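Local atomic coordinates of nickel-dependent hydrogenase large subunit (PDB entry 3MYR), a protein that oxidises molecular hydrogen at a nickel-iron centre as the large subunit of a heterodimeric hydrogenase, probably recycling the hydrogen that nitrogenase releases. Residues A125-T130 / Y147-Q152; S138-S143 / D254-P259; S131-S136 / P181-M186. One frame throughout, in Å; residues are numbered along the deposited sequence.

Contact 1: residues A125-T130 / Y147-Q152; sequences ADPRAT and YFADTQ
The capped first turn of helix 127-137 meets helix 145-160 here, with Pro127 and Thr130 set against Phe148 and Ala149. It is a compact example of a helix start whose first residues serve at once in the turn and in the packing. Asp126 holds the N-cap position: its OD1 accepts from Ala129 N at 3.2 Å, the N-H coming from above the carboxylate plane. The next residue, Pro127, has no N-H to be satisfied in this first turn and turns its ring toward helix 145-160. Its CG lies 3.8 Å from Ala149 CB, and the CA atoms of Pro127 and Ala149 are the nearest across the two segments, 5.1 Å apart.

Thr130 does two jobs with its branched side chain. With CG2 anti to the backbone N, OG1 stays beside that N (chi1 -58°) and bends back to Asp126 O, 2.9 Å away, from above the carbonyl plane. Thr130 N also donates to Asp126 O, so this carbonyl is held twice. The methyl is thereby left pointing across the interface, and it sits almost squarely over the Phe148 ring: Thr130 CG2 is 3.6 Å from the ring centroid and only 10° off the normal, a CH-pi contact. The opposite face of the same ring is covered by Tyr147 CD2, 4.0 Å above the plane, which leaves the phenyl group between a methyl and a ring carbon of its neighbour Tyr147. One turn further along, the extended side chain of Gln152 crosses the Pro127 ring at about a right angle and ends by the backbone of Ala125.

Helix 181-201 closes the neighbourhood: Ala189 touches both Tyr147 and Phe148, Glu182 accepts from Asp126 N, and Phe148 reaches on along helix 127-137 to Ser131 and Ala134.

Contact 2: residues S138-S143 / D254-P259; sequences SAWPKS and DQVYVP
Ser138 OG is gripped from two directions: it donates to Gln255 O at 2.6 Å and accepts from Trp140 N at 3.0 Å. The bond to Gln255 O lies in the carbonyl plane on a lone pair, with a C=O...OG angle of 131°, while the incoming N-H of Trp140 is nearly straight at 169°. Placing OG anti to the backbone N of Ser138 (chi1 177°) carries the hydroxyl toward the helix. The carbonyl it finds there is one whose usual alpha-helical partner is missing, because the residue four further on is Pro259, which has no N-H; helix 236-265 is kinked at this point and has a wider pi-type turn at 254-257.

The bond from Trp140 N makes Ser138 the start of an ST turn, which reverses the chain just after helix 127-137 and presents the indole to helix 236-265. Val256 CG2 lies over one face of it, 3.5 Å from the centroid of the six-membered ring, a close CH-pi contact. That methyl stands beside the backbone N of Val256 and anti to its carbonyl carbon, which directs it at the indole. Pro141 CD covers the opposite face, 3.3 Å above the plane and displaced toward the rim. At the ring edge, in plane, Gln255 OE1 comes to 3.7 Å from Trp140 CE3, its amide turned nearly perpendicular to the indole.

Replacing Trp140 with an alanine here would probably leave Val256 CG2 without the aromatic face it packs on and open a gap between the loop and the helix. The indole also meets the His190 ring at a steep angle and Phe252 edge-to-face. Lys142, farther along the loop, forms a salt bridge with Glu193.

Contact 3: residues S131-S136 / P181-M186; sequences SELAQS and PEANLM
Leu133 and Met186 are the two bumps of this helix crossing, each pushed into a shallow place on the other helix. The short segments of helix 127-137 and helix 181-201 pass with axes 9.3 Å apart and directions 69° from parallel, so they share a small patch of surface, and small residues set its relief. Leu133 leans over the first turns of helix 181-201 through one branch, CD1, which settles 3.7 Å from Ala183 CA. With only a methyl on Ala183, the leucine can come down almost to the backbone there. Its hollow is bounded on one side by the backbone of Glu182 and on the other by Met186 SD, 4.2 Å from Leu133 CD1.

The reciprocal bump is the sulfur of Met186. CG stands anti to the backbone N and the chain runs straight on (chi1 179°, chi2 180°), reaching across before it bends at chi3. SD thus arrives beside Ala134, 3.6 Å from Ala134 CA and 3.9 Å from Ala134 CB. An alanine on each helix therefore receives a larger side chain from the other, and the interlock is apolar throughout. Glu182 contributes its CB side to the edge of the Leu133 hollow, while its carboxylate leads away to Asp126 N.

Helix 145-160 packs against both helices, and its Phe148 touches Leu185. Leu185 also reaches Gln152 of that helix and Thr130 of helix 127-137, and Met186 extends along the latter to Ile137. Asn184, on another side of helix 181-201, packs against Ala122 of helix 119-122.

Helix 127-137 ties the three contacts together: contact 1 uses its capped start, contact 3 its middle, and contact 2 the loop that follows it. Contacts 1 and 3 have centres about 8 Å apart and are joined by Asp126 N and Glu182 OE1 at 2.9 Å. Contact 2 lies about 11 Å from contact 3, centre to centre, and Ser143 links them, its O 2.6 Å from Ser131 OG and its OG 2.7 Å from Gln135 OE1. The same Ser143 O packs 3.5 Å from Phe148 CE1 of contact 1. All three lie away from the nickel-iron pocket and the magnesium site.

Contact 1: residues A125-T130 / Y147-Q152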
loop_
_atom_site.group_PDB
_atom_site.type_symbol
_atom_site.label_atom_id
_atom_site.label_comp_id
_atom_site.label_asym_id
_atom_site.label_seq_id
_atom_site.Cartn_x
_atom_site.Cartn_y
_atom_site.Cartn_z
ATOM N N ALA B 125 -26.770 20.411 -1.228
ATOM C CA ALA B 125 -27.655 19.526 -0.441
ATOM C C ALA B 125 -28.348 20.291 0.644
ATOM O O ALA B 125 -27.803 21.258 1.216
ATOM C CB ALA B 125 -26.854 18.381 0.182
ATOM N N ASP B 126 -29.539 19.844 0.961
ATOM C CA ASP B 126 -30.186 20.315 2.154
ATOM C C ASP B 126 -29.624 19.466 3.325
ATOM O O ASP B 126 -29.735 18.241 3.289
ATOM C CB ASP B 126 -31.707 20.128 1.985
ATOM C CG ASP B 126 -32.507 20.397 3.308
ATOM O OD1 ASP B 126 -33.459 19.671 3.620
ATOM O OD2 ASP B 126 -32.247 21.363 4.032
ATOM N N PRO B 127 -29.146 20.129 4.406
ATOM C CA PRO B 127 -28.516 19.403 5.498
ATOM C C PRO B 127 -29.510 18.463 6.194
ATOM O O PRO B 127 -29.165 17.343 6.516
ATOM C CB PRO B 127 -28.037 20.507 6.449
ATOM C CG PRO B 127 -27.736 21.705 5.477
ATOM C CD PRO B 127 -28.876 21.587 4.435
ATOM N N ARG B 128 -30.741 18.895 6.316
ATOM C CA ARG B 128 -31.764 18.064 6.912
ATOM C C ARG B 128 -32.103 16.814 6.111
ATOM O O ARG B 128 -32.220 15.744 6.671
ATOM C CB ARG B 128 -33.040 18.841 7.232
ATOM C CG ARG B 128 -34.045 17.920 7.890
ATOM C CD ARG B 128 -35.356 18.630 8.341
ATOM N NE ARG B 128 -35.082 19.702 9.314
ATOM C CZ ARG B 128 -34.766 19.499 10.599
ATOM N NH1 ARG B 128 -34.701 18.253 11.103
ATOM N NH2 ARG B 128 -34.496 20.548 11.378
ATOM N N ALA B 129 -32.283 16.952 4.799
ATOM C CA ALA B 129 -32.522 15.801 3.938
ATOM C C ALA B 129 -31.307 14.866 3.970
ATOM O O ALA B 129 -31.442 13.622 3.879
ATOM C CB ALA B 129 -32.857 16.265 2.467
ATOM N N THR B 130 -30.106 15.419 4.112
ATOM C CA THR B 130 -28.909 14.578 4.118
ATOM C C THR B 130 -28.928 13.699 5.389
ATOM O O THR B 130 -28.614 12.513 5.341
ATOM C CB THR B 130 -27.619 15.413 4.139
ATOM O OG1 THR B 130 -27.614 16.275 3.001
ATOM C CG2 THR B 130 -26.380 14.547 4.085
ATOM N N TYR B 147 -24.474 18.842 11.916
ATOM C CA TYR B 147 -23.197 18.277 11.527
ATOM C C TYR B 147 -22.965 18.300 9.974
ATOM O O TYR B 147 -21.871 18.666 9.462
ATOM C CB TYR B 147 -23.170 16.845 12.038
ATOM C CG TYR B 147 -22.116 15.989 11.394
ATOM C CD1 TYR B 147 -20.740 16.118 11.725
ATOM C CD2 TYR B 147 -22.490 14.988 10.488
ATOM C CE1 TYR B 147 -19.755 15.232 11.149
ATOM C CE2 TYR B 147 -21.536 14.126 9.921
ATOM C CZ TYR B 147 -20.186 14.261 10.239
ATOM O OH TYR B 147 -19.324 13.371 9.643
ATOM N N PHE B 148 -23.988 17.862 9.228
ATOM C CA PHE B 148 -23.988 18.000 7.784
ATOM C C PHE B 148 -23.879 19.451 7.287
ATOM O O PHE B 148 -23.101 19.718 6.368
ATOM C CB PHE B 148 -25.170 17.254 7.131
ATOM C CG PHE B 148 -25.018 15.786 7.206
ATOM C CD1 PHE B 148 -25.953 15.002 7.906
ATOM C CD2 PHE B 148 -23.880 15.169 6.668
ATOM C CE1 PHE B 148 -25.800 13.594 7.978
ATOM C CE2 PHE B 148 -23.712 13.742 6.743
ATOM C CZ PHE B 148 -24.661 12.968 7.388
ATOM N N ALA B 149 -24.562 20.368 7.952
ATOM C CA ALA B 149 -24.515 21.790 7.580
ATOM C C ALA B 149 -23.102 22.302 7.883
ATOM O O ALA B 149 -22.543 23.035 7.099
ATOM C CB ALA B 149 -25.586 22.646 8.406
ATOM N N ASP B 150 -22.519 21.902 9.020
ATOM C CA ASP B 150 -21.127 22.341 9.365
ATOM C C ASP B 150 -20.098 21.723 8.434
ATOM O O ASP B 150 -19.199 22.389 7.976
ATOM C CB ASP B 150 -20.788 22.132 10.853
ATOM C CG ASP B 150 -21.725 23.049 11.835
ATOM O OD1 ASP B 150 -21.714 22.876 13.116
ATOM O OD2 ASP B 150 -22.530 23.911 11.322
ATOM N N THR B 151 -20.272 20.466 8.051
ATOM C CA THR B 151 -19.385 19.875 7.053
ATOM C C THR B 151 -19.509 20.571 5.704
ATOM O O THR B 151 -18.515 20.956 5.084
ATOM C CB THR B 151 -19.741 18.370 6.843
ATOM O OG1 THR B 151 -19.574 17.709 8.096
ATOM C CG2 THR B 151 -18.835 17.729 5.855
ATOM N N GLN B 152 -20.741 20.739 5.245
ATOM C CA GLN B 152 -20.963 21.432 3.979
ATOM C C GLN B 152 -20.318 22.848 3.973
ATOM O O GLN B 152 -19.681 23.286 2.988
ATOM C CB GLN B 152 -22.487 21.517 3.730
ATOM C CG GLN B 152 -22.903 22.259 2.465
ATOM C CD GLN B 152 -24.412 22.266 2.311
ATOM O OE1 GLN B 152 -24.962 21.589 1.424
ATOM N NE2 GLN B 152 -25.090 22.911 3.240
#

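Contact 2: residues S138-S143 / D254-P259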
loop_
_atom_site.group_PDB
_atom_site.type_symbol
_atom_site.label_atom_id
_atom_site.label_comp_id
_atom_site.label_asym_id
_atom_site.label_seq_id
_atom_site.Cartn_x
_atom_site.Cartn_y
_atom_site.Cartn_z
ATOM N N SER B 138 -28.599 3.717 8.140
ATOM C CA SER B 138 -27.596 3.275 9.084
ATOM C C SER B 138 -27.885 3.825 10.448
ATOM O O SER B 138 -28.497 4.903 10.616
ATOM C CB SER B 138 -26.223 3.784 8.617
ATOM O OG SER B 138 -25.231 3.452 9.527
ATOM N N ALA B 139 -27.339 3.125 11.427
ATOM C CA ALA B 139 -27.440 3.493 12.826
ATOM C C ALA B 139 -26.238 4.343 13.233
ATOM O O ALA B 139 -26.162 4.814 14.348
ATOM C CB ALA B 139 -27.524 2.173 13.686
ATOM N N TRP B 140 -25.303 4.556 12.337
ATOM C CA TRP B 140 -24.116 5.352 12.656
ATOM C C TRP B 140 -24.513 6.635 13.353
ATOM O O TRP B 140 -25.466 7.301 12.889
ATOM C CB TRP B 140 -23.382 5.694 11.352
ATOM C CG TRP B 140 -22.167 6.601 11.473
ATOM C CD1 TRP B 140 -22.019 7.847 10.892
ATOM C CD2 TRP B 140 -20.884 6.305 12.110
ATOM N NE1 TRP B 140 -20.737 8.329 11.146
ATOM C CE2 TRP B 140 -20.014 7.377 11.822
ATOM C CE3 TRP B 140 -20.377 5.196 12.791
ATOM C CZ2 TRP B 140 -18.688 7.435 12.301
ATOM C CZ3 TRP B 140 -19.047 5.238 13.275
ATOM C CH2 TRP B 140 -18.234 6.356 13.055
ATOM N N PRO B 141 -23.832 7.000 14.485
ATOM C CA PRO B 141 -24.366 8.141 15.272
ATOM C C PRO B 141 -24.299 9.494 14.596
ATOM O O PRO B 141 -25.128 10.357 14.910
ATOM C CB PRO B 141 -23.445 8.201 16.531
ATOM C CG PRO B 141 -23.005 6.702 16.719
ATOM C CD PRO B 141 -22.791 6.259 15.228
ATOM N N LYS B 142 -23.269 9.734 13.786
ATOM C CA LYS B 142 -22.916 11.110 13.414
ATOM C C LYS B 142 -23.719 11.518 12.167
ATOM O O LYS B 142 -23.275 11.281 11.035
ATOM C CB LYS B 142 -21.428 11.256 13.175
ATOM C CG LYS B 142 -20.559 11.013 14.396
ATOM C CD LYS B 142 -19.073 11.222 14.021
ATOM C CE LYS B 142 -18.281 12.142 14.882
ATOM N NZ LYS B 142 -17.476 13.104 14.003
ATOM N N SER B 143 -24.925 12.047 12.387
ATOM C CA SER B 143 -25.881 12.209 11.285
ATOM C C SER B 143 -26.737 13.446 11.485
ATOM O O SER B 143 -27.796 13.603 10.827
ATOM C CB SER B 143 -26.824 11.000 11.275
ATOM O OG SER B 143 -27.643 10.996 12.465
ATOM N N ASP B 254 -19.595 -2.062 9.561
ATOM C CA ASP B 254 -21.022 -2.363 9.548
ATOM C C ASP B 254 -21.868 -1.116 9.259
ATOM O O ASP B 254 -22.912 -1.228 8.686
ATOM C CB ASP B 254 -21.528 -2.875 10.904
ATOM C CG ASP B 254 -21.135 -4.278 11.193
ATOM O OD1 ASP B 254 -21.234 -4.678 12.402
ATOM O OD2 ASP B 254 -20.674 -4.948 10.245
ATOM N N GLN B 255 -21.502 0.008 9.845
ATOM C CA GLN B 255 -22.395 1.136 9.900
ATOM C C GLN B 255 -22.022 2.208 8.893
ATOM O O GLN B 255 -22.828 3.094 8.661
ATOM C CB GLN B 255 -22.337 1.800 11.314
ATOM C CG GLN B 255 -22.965 0.866 12.397
ATOM C CD GLN B 255 -23.211 1.563 13.737
ATOM O OE1 GLN B 255 -22.701 2.636 14.015
ATOM N NE2 GLN B 255 -23.985 0.934 14.566
ATOM N N VAL B 256 -20.773 2.269 8.436
ATOM C CA VAL B 256 -20.455 3.353 7.504
ATOM C C VAL B 256 -20.126 2.772 6.091
ATOM O O VAL B 256 -20.816 3.053 5.124
ATOM C CB VAL B 256 -19.280 4.248 8.015
ATOM C CG1 VAL B 256 -18.981 5.402 7.076
ATOM C CG2 VAL B 256 -19.556 4.770 9.480
ATOM N N TYR B 257 -19.065 1.980 5.990
ATOM C CA TYR B 257 -18.554 1.523 4.704
ATOM C C TYR B 257 -19.599 0.627 3.942
ATOM O O TYR B 257 -19.927 0.884 2.807
ATOM C CB TYR B 257 -17.283 0.728 4.987
ATOM C CG TYR B 257 -16.625 0.061 3.778
ATOM C CD1 TYR B 257 -16.794 0.564 2.477
ATOM C CD2 TYR B 257 -15.776 -1.047 3.946
ATOM C CE1 TYR B 257 -16.171 -0.050 1.385
ATOM C CE2 TYR B 257 -15.118 -1.643 2.878
ATOM C CZ TYR B 257 -15.328 -1.142 1.599
ATOM O OH TYR B 257 -14.686 -1.763 0.530
ATOM N N VAL B 258 -20.066 -0.467 4.550
ATOM C CA VAL B 258 -20.921 -1.341 3.791
ATOM C C VAL B 258 -22.254 -0.647 3.385
ATOM O O VAL B 258 -22.686 -0.813 2.256
ATOM C CB VAL B 258 -21.195 -2.667 4.551
ATOM C CG1 VAL B 258 -22.222 -3.525 3.812
ATOM C CG2 VAL B 258 -19.902 -3.404 4.807
ATOM N N PRO B 259 -22.961 0.043 4.323
ATOM C CA PRO B 259 -24.230 0.637 3.861
ATOM C C PRO B 259 -24.032 1.742 2.771
ATOM O O PRO B 259 -24.868 1.854 1.849
ATOM C CB PRO B 259 -24.836 1.241 5.153
ATOM C CG PRO B 259 -24.208 0.398 6.280
ATOM C CD PRO B 259 -22.771 0.226 5.784
#

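Contact 3: residues S131-S136 / P181-M186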
loop_
_atom_site.group_PDB
_atom_site.type_symbol
_atom_site.label_atom_id
_atom_site.label_comp_id
_atom_site.label_asym_id
_atom_site.label_seq_id
_atom_site.Cartn_x
_atom_site.Cartn_y
_atom_site.Cartn_z
ATOM N N SER B 131 -29.375 14.302 6.492
ATOM C CA SER B 131 -29.538 13.592 7.748
ATOM C C SER B 131 -30.610 12.495 7.633
ATOM O O SER B 131 -30.359 11.369 8.044
ATOM C CB SER B 131 -29.917 14.592 8.843
ATOM O OG SER B 131 -30.289 13.920 10.015
ATOM N N GLU B 132 -31.778 12.808 7.037
ATOM C CA GLU B 132 -32.815 11.763 6.824
ATOM C C GLU B 132 -32.287 10.582 6.009
ATOM O O GLU B 132 -32.572 9.432 6.336
ATOM C CB GLU B 132 -34.115 12.331 6.182
ATOM C CG GLU B 132 -34.745 13.416 6.992
ATOM C CD GLU B 132 -35.484 12.913 8.256
ATOM O OE1 GLU B 132 -36.113 13.745 8.957
ATOM O OE2 GLU B 132 -35.515 11.676 8.477
ATOM N N LEU B 133 -31.535 10.859 4.940
ATOM C CA LEU B 133 -31.031 9.817 4.124
ATOM C C LEU B 133 -30.025 8.997 4.921
ATOM O O LEU B 133 -30.104 7.750 4.936
ATOM C CB LEU B 133 -30.274 10.443 2.977
ATOM C CG LEU B 133 -29.996 9.689 1.682
ATOM C CD1 LEU B 133 -28.647 9.923 1.014
ATOM C CD2 LEU B 133 -30.801 8.253 1.310
ATOM N N ALA B 134 -29.058 9.670 5.555
ATOM C CA ALA B 134 -28.048 8.901 6.338
ATOM C C ALA B 134 -28.727 8.025 7.339
ATOM O O ALA B 134 -28.314 6.882 7.556
ATOM C CB ALA B 134 -27.144 9.818 7.049
ATOM N N GLN B 135 -29.788 8.542 7.962
ATOM C CA GLN B 135 -30.444 7.817 9.023
ATOM C C GLN B 135 -31.337 6.697 8.471
ATOM O O GLN B 135 -31.610 5.749 9.186
ATOM C CB GLN B 135 -31.247 8.799 9.904
ATOM C CG GLN B 135 -30.260 9.631 10.772
ATOM C CD GLN B 135 -30.947 10.766 11.617
ATOM O OE1 GLN B 135 -30.272 11.539 12.309
ATOM N NE2 GLN B 135 -32.274 10.819 11.578
ATOM N N SER B 136 -31.766 6.796 7.192
ATOM C CA SER B 136 -32.653 5.763 6.635
ATOM C C SER B 136 -31.770 4.558 6.276
ATOM O O SER B 136 -32.281 3.448 6.094
ATOM C CB SER B 136 -33.347 6.246 5.358
ATOM O OG SER B 136 -32.357 6.315 4.329
ATOM N N PRO B 181 -27.654 15.579 -4.475
ATOM C CA PRO B 181 -26.813 16.404 -3.554
ATOM C C PRO B 181 -26.662 15.798 -2.146
ATOM O O PRO B 181 -25.532 15.725 -1.641
ATOM C CB PRO B 181 -27.582 17.709 -3.459
ATOM C CG PRO B 181 -28.211 17.880 -4.927
ATOM C CD PRO B 181 -28.635 16.379 -5.249
ATOM N N GLU B 182 -27.778 15.332 -1.551
ATOM C CA GLU B 182 -27.780 14.686 -0.216
ATOM C C GLU B 182 -26.835 13.488 -0.117
ATOM O O GLU B 182 -26.129 13.332 0.883
ATOM C CB GLU B 182 -29.220 14.233 0.159
ATOM C CG GLU B 182 -30.138 15.412 0.476
ATOM C CD GLU B 182 -30.436 16.322 -0.777
ATOM O OE1 GLU B 182 -30.625 17.598 -0.551
ATOM O OE2 GLU B 182 -30.420 15.747 -1.962
ATOM N N ALA B 183 -26.848 12.595 -1.118
ATOM C CA ALA B 183 -25.978 11.445 -1.047
ATOM C C ALA B 183 -24.522 11.914 -1.193
ATOM O O ALA B 183 -23.609 11.345 -0.583
ATOM C CB ALA B 183 -26.342 10.398 -2.164
ATOM N N ASN B 184 -24.285 12.927 -2.033
ATOM C CA ASN B 184 -22.901 13.406 -2.175
ATOM C C ASN B 184 -22.400 13.964 -0.854
ATOM O O ASN B 184 -21.236 13.730 -0.482
ATOM C CB ASN B 184 -22.790 14.459 -3.281
ATOM C CG ASN B 184 -22.978 13.848 -4.705
ATOM O OD1 ASN B 184 -22.321 12.878 -5.037
ATOM N ND2 ASN B 184 -23.803 14.470 -5.543
ATOM N N LEU B 185 -23.240 14.759 -0.159
ATOM C CA LEU B 185 -22.792 15.388 1.100
ATOM C C LEU B 185 -22.535 14.307 2.153
ATOM O O LEU B 185 -21.526 14.347 2.830
ATOM C CB LEU B 185 -23.823 16.463 1.607
ATOM C CG LEU B 185 -23.446 17.181 2.929
ATOM C CD1 LEU B 185 -21.994 17.817 2.879
ATOM C CD2 LEU B 185 -24.535 18.223 3.328
ATOM N N MET B 186 -23.360 13.253 2.168
ATOM C CA MET B 186 -23.211 12.194 3.106
ATOM C C MET B 186 -21.848 11.485 2.894
ATOM O O MET B 186 -21.116 11.203 3.843
ATOM C CB MET B 186 -24.343 11.186 2.938
ATOM C CG MET B 186 -24.226 9.992 3.899
ATOM S SD MET B 186 -25.617 8.782 3.662
ATOM C CE MET B 186 -24.951 7.879 2.263
#